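Local coordinates for alginate lyase AlgAT5 (PDB 5ZQI), which probably depolymerises alginate by beta-elimination, as a polysaccharide lyase of family 7 built on a beta-sandwich fold, at residues S116-C121 with Q244-K249; Q149-L154 with Y199-R204; D171-I176 with G214-Y219. One frame throughout, in Å; residues are numbered along the deposited sequence.

The three contacts illustrate how a beta-sandwich is fastened both through its core and at its margins. Their centres lie about 19 Å (contacts 1 and 2), 22 Å (1 and 3) and 21 Å (2 and 3) apart, and none touches another. Along the chain, 116-121 comes first and 244-249 last, so contact 1 closes a long loop that contains the other two; within it, the segments of contacts 2 and 3 alternate. Strand 120-127 of contact 1 and strand 172-179 of contact 3 belong to one antiparallel sheet, while strands 142-153 and 215-220 place contacts 2 and 3 on the other. Contact 3 spans the sandwich, whereas contacts 1 and 2 secure loops onto it.

Contact 1: S116-C121 with Q244-K249; sequences SSYPRC and QSNTSK. With SO4 (sulfate ion), chain B.
Tyr118 lays one face of its ring on the backbone of Gln244, whose CA sits 3.7 Å from the centroid of the Tyr118 ring and only 7° off its normal, a well-centred CH-pi contact. The Gln244 side chain then bends at chi2 and crosses the tyrosine at about a right angle, its amide plane 59° from the ring and its OE1 3.4 Å from Tyr118 CD2; the NE2 end is held by the carbonyl of Tyr242. The segments hold one end each of two family 7 signatures: Arg120 opens RCELRE and Gln244 closes YFKAGMYTQ, motifs that line the substrate cleft in relatives. At the outer edge of the ring, Tyr118 OH donates in plane to O3 of a sulfate at 2.6 Å, an ion that Lys158 and Arg177 also bind and that probably came from the crystallisation liquor. Lys249 CE approaches the same hydroxyl, 3.5 Å from Tyr118 OH. Asn246 holds CG between its backbone N and carbonyl carbon (chi1 60°), which turns the amide toward 116-121, and its ND2 donates to Ser117 O at 3.0 Å from above the carbonyl plane. Ser248 OG donates to Asn246 OD1 at 2.6 Å, which fixes the amide's flip.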
loop_
_atom_site.group_PDB
_atom_site.type_symbol
_atom_site.label_atom_id
_atom_site.label_comp_id
_atom_site.label_asym_id
_atom_site.label_seq_id
_atom_site.Cartn_x
_atom_site.Cartn_y
_atom_site.Cartn_z
ATOM N N SER A 116 -6.335 -12.700 -6.738
ATOM C CA SER A 116 -4.963 -12.650 -6.262
ATOM C C SER A 116 -4.612 -13.922 -5.509
ATOM O O SER A 116 -5.470 -14.572 -4.911
ATOM C CB SER A 116 -4.703 -11.468 -5.325
ATOM O OG SER A 116 -3.338 -11.453 -4.888
ATOM N N SER A 117 -3.324 -14.257 -5.526
ATOM C CA SER A 117 -2.809 -15.362 -4.736
ATOM C C SER A 117 -2.034 -14.886 -3.517
ATOM O O SER A 117 -1.481 -15.710 -2.788
ATOM C CB SER A 117 -1.897 -16.255 -5.586
ATOM O OG SER A 117 -2.616 -16.893 -6.624
ATOM N N TYR A 118 -1.988 -13.586 -3.270
ATOM C CA TYR A 118 -1.209 -13.029 -2.173
ATOM C C TYR A 118 -2.106 -12.311 -1.172
ATOM O O TYR A 118 -3.067 -11.629 -1.571
ATOM C CB TYR A 118 -0.164 -12.051 -2.724
ATOM C CG TYR A 118 0.924 -12.676 -3.569
ATOM C CD1 TYR A 118 1.540 -13.862 -3.197
ATOM C CD2 TYR A 118 1.360 -12.057 -4.732
ATOM C CE1 TYR A 118 2.560 -14.404 -3.964
ATOM C CE2 TYR A 118 2.368 -12.592 -5.486
ATOM C CZ TYR A 118 2.957 -13.755 -5.103
ATOM O OH TYR A 118 3.979 -14.289 -5.864
ATOM N N PRO A 119 -1.796 -12.467 0.114
ATOM C CA PRO A 119 -2.594 -11.819 1.169
ATOM C C PRO A 119 -2.204 -10.375 1.402
ATOM O O PRO A 119 -1.082 -9.947 1.126
ATOM C CB PRO A 119 -2.258 -12.667 2.394
ATOM C CG PRO A 119 -0.806 -13.103 2.143
ATOM C CD PRO A 119 -0.692 -13.287 0.661
ATOM N N ARG A 120 -3.158 -9.626 1.947
ATOM C CA ARG A 120 -2.928 -8.215 2.186
ATOM C C ARG A 120 -3.654 -7.737 3.433
ATOM O O ARG A 120 -4.662 -8.295 3.849
ATOM C CB ARG A 120 -3.376 -7.353 0.991
ATOM C CG ARG A 120 -4.865 -7.181 0.883
ATOM C CD ARG A 120 -5.253 -6.582 -0.443
ATOM N NE ARG A 120 -5.230 -7.546 -1.529
ATOM C CZ ARG A 120 -4.694 -7.350 -2.735
ATOM N NH1 ARG A 120 -4.056 -6.231 -3.029
ATOM N NH2 ARG A 120 -4.823 -8.301 -3.632
ATOM N N CYS A 121 -3.117 -6.648 3.999
ATOM C CA CYS A 121 -3.831 -5.776 4.937
ATOM C C CYS A 121 -3.628 -4.374 4.372
ATOM O O CYS A 121 -2.548 -3.781 4.547
ATOM C CB CYS A 121 -3.320 -5.908 6.343
ATOM S SG CYS A 121 -4.429 -5.018 7.461
ATOM N N GLN A 244 3.937 -10.427 -0.895
ATOM C CA GLN A 244 4.064 -11.187 -2.148
ATOM C C GLN A 244 4.645 -12.575 -1.894
ATOM O O GLN A 244 5.607 -12.999 -2.525
ATOM C CB GLN A 244 4.904 -10.439 -3.174
ATOM C CG GLN A 244 4.521 -8.999 -3.364
ATOM C CD GLN A 244 3.204 -8.840 -4.044
ATOM O OE1 GLN A 244 3.095 -9.120 -5.234
ATOM N NE2 GLN A 244 2.202 -8.373 -3.313
ATOM N N SER A 245 4.051 -13.297 -0.963
ATOM C CA SER A 245 4.401 -14.693 -0.753
ATOM C C SER A 245 3.197 -15.432 -0.205
ATOM O O SER A 245 2.195 -14.832 0.183
ATOM C CB SER A 245 5.613 -14.827 0.166
ATOM O OG SER A 245 6.035 -16.175 0.097
ATOM N N ASN A 246 3.297 -16.751 -0.214
ATOM C CA ASN A 246 2.281 -17.662 0.306
ATOM C C ASN A 246 2.964 -19.009 0.520
ATOM O O ASN A 246 4.172 -19.157 0.300
ATOM C CB ASN A 246 1.086 -17.698 -0.650
ATOM C CG ASN A 246 1.463 -18.181 -2.049
ATOM O OD1 ASN A 246 2.225 -19.119 -2.190
ATOM N ND2 ASN A 246 0.948 -17.517 -3.074
ATOM N N THR A 247 2.209 -19.992 1.004
ATOM C CA THR A 247 2.848 -21.259 1.350
ATOM C C THR A 247 3.361 -22.019 0.124
ATOM O O THR A 247 4.281 -22.829 0.270
ATOM C CB THR A 247 1.920 -22.180 2.154
ATOM O OG1 THR A 247 0.764 -22.517 1.373
ATOM C CG2 THR A 247 1.513 -21.528 3.463
ATOM N N SER A 248 2.807 -21.766 -1.078
ATOM C CA SER A 248 3.295 -22.423 -2.289
ATOM C C SER A 248 4.709 -21.985 -2.649
ATOM O O SER A 248 5.404 -22.706 -3.384
ATOM C CB SER A 248 2.370 -22.165 -3.485
ATOM O OG SER A 248 2.599 -20.897 -4.088
ATOM N N LYS A 249 5.154 -20.849 -2.122
ATOM C CA LYS A 249 6.516 -20.378 -2.294
ATOM C C LYS A 249 7.489 -20.968 -1.290
ATOM O O LYS A 249 8.687 -20.711 -1.393
ATOM C CB LYS A 249 6.553 -18.841 -2.187
ATOM C CG LYS A 249 5.529 -18.172 -3.089
ATOM C CD LYS A 249 5.834 -18.472 -4.546
ATOM C CE LYS A 249 5.028 -17.588 -5.487
ATOM N NZ LYS A 249 5.292 -18.000 -6.902
HETATM S S SO4 B . 5.627 -12.395 -8.328
HETATM O O1 SO4 B . 6.792 -13.192 -8.713
HETATM O O2 SO4 B . 5.390 -11.342 -9.315
HETATM O O3 SO4 B . 4.453 -13.256 -8.225
HETATM O O4 SO4 B . 5.866 -11.747 -7.040
#

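Contact 2: Q149-L154 with Y199-R204; sequences QKITHL and YELGTR
Ile151 and Tyr199 meet at the tight heart of this contact, where the phenol is held from two sides. Its OH accepts from Ile151 N in a nearly straight bond (3.0 Å between Ile151 N and Tyr199 OH) and donates to Thr203 O, 2.6 Å from Tyr199 OH. With CG anti to the backbone nitrogen (chi1 -179°), the tyrosine reaches from the start of its segment to the strand and also ties down the far side of its own turn. That turn, Glu200 to Thr203, is of type II. Gly202 takes its third position with a phi of 91°, a conformation suited to glycine, and its N donates to Ile151 O at 2.8 Å. Glu200 O is gripped twice, by the N and OG1 of Thr203. Beside the turn, Leu201 sets CD2 between Ile151 of the strand and Leu154 just past its end, 3.9 Å from Ile151 CG2 and 4.0 Å from Leu154 CG.

The other end is looser and wetter. Lys150 runs extended past the turn, its CD 3.5 Å from Gly202 O, and a water accepts from its NZ while donating to that same carbonyl; Tyr262 also binds the ammonium. Arg204 stretches away along the surface to a salt bridge with Asp148.

The loop leads straight into strand 205-212, which pairs with strand 142-153; on the latter's other side lies strand 256-269, whose Glu258 faces both Thr152 and His153 in a classic beta bulge of strand 142-153. Ile151 and Leu154 meanwhile pack on Val161 and Leu178, from strands 160-167 and 172-179 of the facing sheet.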
loop_
_atom_site.group_PDB
_atom_site.type_symbol
_atom_site.label_atom_id
_atom_site.label_comp_id
_atom_site.label_asym_id
_atom_site.label_seq_id
_atom_site.Cartn_x
_atom_site.Cartn_y
_atom_site.Cartn_z
ATOM N N GLN A 149 6.513 6.074 5.890
ATOM C CA GLN A 149 6.363 4.719 6.420
ATOM C C GLN A 149 7.728 4.094 6.657
ATOM O O GLN A 149 8.763 4.647 6.265
ATOM C CB GLN A 149 5.515 3.853 5.468
ATOM C CG GLN A 149 6.147 3.646 4.060
ATOM C CD GLN A 149 5.279 2.835 3.139
ATOM O OE1 GLN A 149 4.459 2.035 3.578
ATOM N NE2 GLN A 149 5.434 3.055 1.859
ATOM N N LYS A 150 7.725 2.933 7.321
ATOM C CA LYS A 150 8.914 2.087 7.411
ATOM C C LYS A 150 8.464 0.647 7.267
ATOM O O LYS A 150 7.364 0.299 7.699
ATOM C CB LYS A 150 9.673 2.302 8.700
ATOM C CG LYS A 150 8.920 1.900 9.950
ATOM C CD LYS A 150 9.736 2.227 11.198
ATOM C CE LYS A 150 8.957 1.915 12.444
ATOM N NZ LYS A 150 9.714 2.381 13.654
ATOM N N ILE A 151 9.246 -0.169 6.577
ATOM C CA ILE A 151 8.946 -1.593 6.436
ATOM C C ILE A 151 9.693 -2.341 7.533
ATOM O O ILE A 151 10.899 -2.123 7.721
ATOM C CB ILE A 151 9.325 -2.110 5.042
ATOM C CG1 ILE A 151 8.646 -1.275 3.950
ATOM C CG2 ILE A 151 8.991 -3.617 4.944
ATOM C CD1 ILE A 151 9.298 -1.437 2.561
ATOM N N THR A 152 8.983 -3.187 8.295
ATOM C CA THR A 152 9.567 -3.767 9.499
ATOM C C THR A 152 9.776 -5.276 9.468
ATOM O O THR A 152 10.530 -5.786 10.306
ATOM C CB THR A 152 8.725 -3.427 10.737
ATOM O OG1 THR A 152 7.367 -3.839 10.539
ATOM C CG2 THR A 152 8.727 -1.922 11.002
ATOM N N HIS A 153 9.170 -5.997 8.526
ATOM C CA HIS A 153 9.304 -7.447 8.529
ATOM C C HIS A 153 8.984 -7.961 7.135
ATOM O O HIS A 153 8.128 -7.414 6.434
ATOM C CB HIS A 153 8.375 -8.090 9.570
ATOM C CG HIS A 153 8.779 -9.468 9.994
ATOM N ND1 HIS A 153 9.579 -9.718 11.091
ATOM C CD2 HIS A 153 8.434 -10.677 9.497
ATOM C CE1 HIS A 153 9.741 -11.023 11.224
ATOM N NE2 HIS A 153 9.073 -11.626 10.258
ATOM N N LEU A 154 9.686 -9.025 6.741
ATOM C CA LEU A 154 9.574 -9.666 5.439
ATOM C C LEU A 154 9.406 -11.158 5.613
ATOM O O LEU A 154 9.914 -11.741 6.574
ATOM C CB LEU A 154 10.822 -9.423 4.568
ATOM C CG LEU A 154 11.114 -7.968 4.183
ATOM C CD1 LEU A 154 12.458 -7.924 3.464
ATOM C CD2 LEU A 154 10.013 -7.393 3.348
ATOM N N TYR A 199 18.250 -0.669 1.334
ATOM C CA TYR A 199 17.194 -0.387 2.290
ATOM C C TYR A 199 17.278 -1.350 3.469
ATOM O O TYR A 199 17.184 -2.572 3.297
ATOM C CB TYR A 199 15.793 -0.480 1.666
ATOM C CG TYR A 199 14.720 -0.151 2.679
ATOM C CD1 TYR A 199 14.419 1.164 2.977
ATOM C CD2 TYR A 199 14.038 -1.148 3.354
ATOM C CE1 TYR A 199 13.476 1.483 3.918
ATOM C CE2 TYR A 199 13.101 -0.836 4.313
ATOM C CZ TYR A 199 12.849 0.483 4.614
ATOM O OH TYR A 199 11.935 0.802 5.593
ATOM N N GLU A 200 17.442 -0.795 4.668
ATOM C CA GLU A 200 17.475 -1.579 5.894
ATOM C C GLU A 200 16.127 -1.511 6.602
ATOM O O GLU A 200 15.568 -0.431 6.774
ATOM C CB GLU A 200 18.581 -1.085 6.825
ATOM C CG GLU A 200 19.975 -1.165 6.266
ATOM C CD GLU A 200 21.010 -0.651 7.252
ATOM O OE1 GLU A 200 20.719 -0.672 8.473
ATOM O OE2 GLU A 200 22.104 -0.224 6.809
ATOM N N LEU A 201 15.617 -2.666 7.010
ATOM C CA LEU A 201 14.325 -2.722 7.672
ATOM C C LEU A 201 14.322 -1.767 8.856
ATOM O O LEU A 201 15.317 -1.641 9.585
ATOM C CB LEU A 201 13.997 -4.138 8.143
ATOM C CG LEU A 201 13.656 -5.155 7.041
ATOM C CD1 LEU A 201 13.532 -6.522 7.739
ATOM C CD2 LEU A 201 12.446 -4.784 6.255
ATOM N N GLY A 202 13.185 -1.112 9.057
ATOM C CA GLY A 202 13.016 -0.150 10.118
ATOM C C GLY A 202 13.337 1.278 9.747
ATOM O O GLY A 202 13.144 2.166 10.573
ATOM N N THR A 203 13.786 1.525 8.524
ATOM C CA THR A 203 14.186 2.856 8.097
ATOM C C THR A 203 12.955 3.616 7.585
ATOM O O THR A 203 12.294 3.185 6.628
ATOM C CB THR A 203 15.270 2.772 7.021
ATOM O OG1 THR A 203 16.406 2.034 7.510
ATOM C CG2 THR A 203 15.715 4.202 6.624
ATOM N N ARG A 204 12.663 4.758 8.207
ATOM C CA ARG A 204 11.565 5.613 7.774
ATOM C C ARG A 204 11.905 6.288 6.449
ATOM O O ARG A 204 13.020 6.777 6.243
ATOM C CB ARG A 204 11.273 6.670 8.860
ATOM C CG ARG A 204 9.924 7.388 8.728
ATOM C CD ARG A 204 9.545 8.095 10.017
ATOM N NE ARG A 204 8.497 9.076 9.801
ATOM C CZ ARG A 204 7.965 9.814 10.749
ATOM N NH1 ARG A 204 8.393 9.696 12.002
ATOM N NH2 ARG A 204 6.980 10.658 10.458
HETATM O O HOH W 1 12.662 1.928 13.281
#

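Contact 3: D171-I176 with G214-Y219; sequences DDVIMI and GKIKVY
Strand segments 174-176 and 215-219 run almost exactly parallel, 5° apart in direction, yet their axes come no closer than 10.3 Å, far beyond the reach of backbone pairing. Ile174 stands opposite Ile216 and Ile176 opposite Val218, the first pair with CA atoms 8.8 Å apart. Before this run the chain turns a corner at Val173, where Val173 and Ile174 both face Ile166 of the neighbouring strand 160-167 in a classic beta bulge. The bulge lets two consecutive residues, Val173 and Ile174, direct their side chains at the opposite strand.

Such spacing is that of two sheets laid face to face: strand 172-179 belongs to one layer of the beta-sandwich and strand 215-220 to the other, and what joins them is a row of aliphatic branches that meet or slide past one another. Ile174 bridges two residues. Its CG1 lies between the backbone nitrogen and carbonyl carbon (chi1 63°), and the CD1 beyond it meets Val218 CG2 tip to tip at 3.7 Å. The same CD1 comes 3.9 Å from Ile216 CG2, although here the two isoleucines slide past each other in opposite directions. Ile216 uses its longer branch for the bulge, placing CD1 3.8 Å from Val173 CG1 as the side chains cross at a slant. At the other end, Ile176 CD1 passes alongside Val218 and approaches its CG1 to 4.1 Å, a more distant touch. The row is widened by strand 205-212, next to 215-220 in its sheet, with Ile209 against Ile174 and Ile216, and Val207 against Ile176 and Val218.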
loop_
_atom_site.group_PDB
_atom_site.type_symbol
_atom_site.label_atom_id
_atom_site.label_comp_id
_atom_site.label_asym_id
_atom_site.label_seq_id
_atom_site.Cartn_x
_atom_site.Cartn_y
_atom_site.Cartn_z
ATOM N N ASP A 171 -5.626 -4.468 -12.988
ATOM C CA ASP A 171 -4.370 -4.886 -12.378
ATOM C C ASP A 171 -3.640 -3.661 -11.855
ATOM O O ASP A 171 -4.118 -2.527 -11.952
ATOM C CB ASP A 171 -3.525 -5.670 -13.376
ATOM C CG ASP A 171 -2.427 -6.489 -12.712
ATOM O OD1 ASP A 171 -2.448 -6.616 -11.469
ATOM O OD2 ASP A 171 -1.532 -6.986 -13.428
ATOM N N ASP A 172 -2.477 -3.904 -11.273
ATOM C CA ASP A 172 -1.664 -2.800 -10.810
ATOM C C ASP A 172 -1.135 -2.015 -12.002
ATOM O O ASP A 172 -0.916 -2.548 -13.088
ATOM C CB ASP A 172 -0.503 -3.290 -9.947
ATOM C CG ASP A 172 0.445 -4.181 -10.678
ATOM O OD1 ASP A 172 0.116 -5.359 -10.910
ATOM O OD2 ASP A 172 1.535 -3.710 -11.027
ATOM N N VAL A 173 -0.957 -0.726 -11.787
ATOM C CA VAL A 173 -0.345 0.185 -12.745
ATOM C C VAL A 173 1.109 0.395 -12.332
ATOM O O VAL A 173 2.028 0.121 -13.111
ATOM C CB VAL A 173 -1.139 1.496 -12.811
ATOM C CG1 VAL A 173 -0.448 2.480 -13.777
ATOM C CG2 VAL A 173 -2.577 1.275 -13.308
ATOM N N ILE A 174 1.335 0.825 -11.098
ATOM C CA ILE A 174 2.659 0.723 -10.492
ATOM C C ILE A 174 2.519 0.235 -9.054
ATOM O O ILE A 174 1.483 0.404 -8.409
ATOM C CB ILE A 174 3.467 2.044 -10.521
ATOM C CG1 ILE A 174 2.781 3.131 -9.709
ATOM C CG2 ILE A 174 3.761 2.490 -11.938
ATOM C CD1 ILE A 174 3.755 4.235 -9.243
ATOM N N MET A 175 3.601 -0.370 -8.550
ATOM C CA MET A 175 3.691 -0.790 -7.166
ATOM C C MET A 175 5.045 -0.401 -6.577
ATOM O O MET A 175 6.080 -0.472 -7.255
ATOM C CB MET A 175 3.493 -2.310 -6.991
ATOM C CG MET A 175 2.185 -2.833 -7.584
ATOM S SD MET A 175 1.700 -4.469 -7.040
ATOM C CE MET A 175 3.099 -5.385 -7.659
ATOM N N ILE A 176 5.021 0.017 -5.316
ATOM C CA ILE A 176 6.223 0.258 -4.529
ATOM C C ILE A 176 6.595 -1.060 -3.864
ATOM O O ILE A 176 5.876 -1.541 -2.992
ATOM C CB ILE A 176 5.997 1.373 -3.504
ATOM C CG1 ILE A 176 5.383 2.615 -4.171
ATOM C CG2 ILE A 176 7.325 1.724 -2.786
ATOM C CD1 ILE A 176 6.183 3.227 -5.320
ATOM N N GLY A 214 -0.475 12.451 -18.433
ATOM C CA GLY A 214 -0.104 11.220 -19.105
ATOM C C GLY A 214 1.200 10.635 -18.618
ATOM O O GLY A 214 1.849 9.878 -19.342
ATOM N N LYS A 215 1.621 10.988 -17.411
ATOM C CA LYS A 215 2.799 10.368 -16.833
ATOM C C LYS A 215 2.632 10.204 -15.338
ATOM O O LYS A 215 1.765 10.817 -14.712
ATOM C CB LYS A 215 4.054 11.179 -17.134
ATOM C CG LYS A 215 4.159 12.461 -16.378
ATOM C CD LYS A 215 5.329 13.315 -16.904
ATOM C CE LYS A 215 4.926 14.062 -18.145
ATOM N NZ LYS A 215 5.964 15.046 -18.584
ATOM N N ILE A 216 3.451 9.322 -14.794
ATOM C CA ILE A 216 3.496 9.031 -13.369
ATOM C C ILE A 216 4.909 9.322 -12.866
ATOM O O ILE A 216 5.894 8.832 -13.430
ATOM C CB ILE A 216 3.094 7.572 -13.077
ATOM C CG1 ILE A 216 1.668 7.284 -13.545
ATOM C CG2 ILE A 216 3.252 7.312 -11.555
ATOM C CD1 ILE A 216 1.318 5.802 -13.568
ATOM N N LYS A 217 5.008 10.178 -11.857
ATOM C CA LYS A 217 6.271 10.490 -11.203
ATOM C C LYS A 217 6.313 9.852 -9.819
ATOM O O LYS A 217 5.313 9.856 -9.092
ATOM C CB LYS A 217 6.458 12.007 -11.085
ATOM C CG LYS A 217 6.710 12.678 -12.403
ATOM C CD LYS A 217 6.824 14.191 -12.274
ATOM C CE LYS A 217 7.182 14.815 -13.630
ATOM N NZ LYS A 217 7.068 16.301 -13.612
ATOM N N VAL A 218 7.477 9.302 -9.447
ATOM C CA VAL A 218 7.695 8.749 -8.109
ATOM C C VAL A 218 8.933 9.396 -7.507
ATOM O O VAL A 218 9.994 9.408 -8.142
ATOM C CB VAL A 218 7.854 7.218 -8.138
ATOM C CG1 VAL A 218 7.933 6.650 -6.718
ATOM C CG2 VAL A 218 6.668 6.560 -8.866
ATOM N N TYR A 219 8.797 9.873 -6.276
ATOM C CA TYR A 219 9.843 10.483 -5.481
ATOM C C TYR A 219 10.122 9.623 -4.252
ATOM O O TYR A 219 9.207 9.002 -3.683
ATOM C CB TYR A 219 9.445 11.892 -5.017
ATOM C CG TYR A 219 9.070 12.894 -6.085
ATOM C CD1 TYR A 219 7.850 12.802 -6.753
ATOM C CD2 TYR A 219 9.935 13.919 -6.445
ATOM C CE1 TYR A 219 7.497 13.712 -7.731
ATOM C CE2 TYR A 219 9.581 14.829 -7.418
ATOM C CZ TYR A 219 8.366 14.724 -8.048
ATOM O OH TYR A 219 8.060 15.659 -9.023
#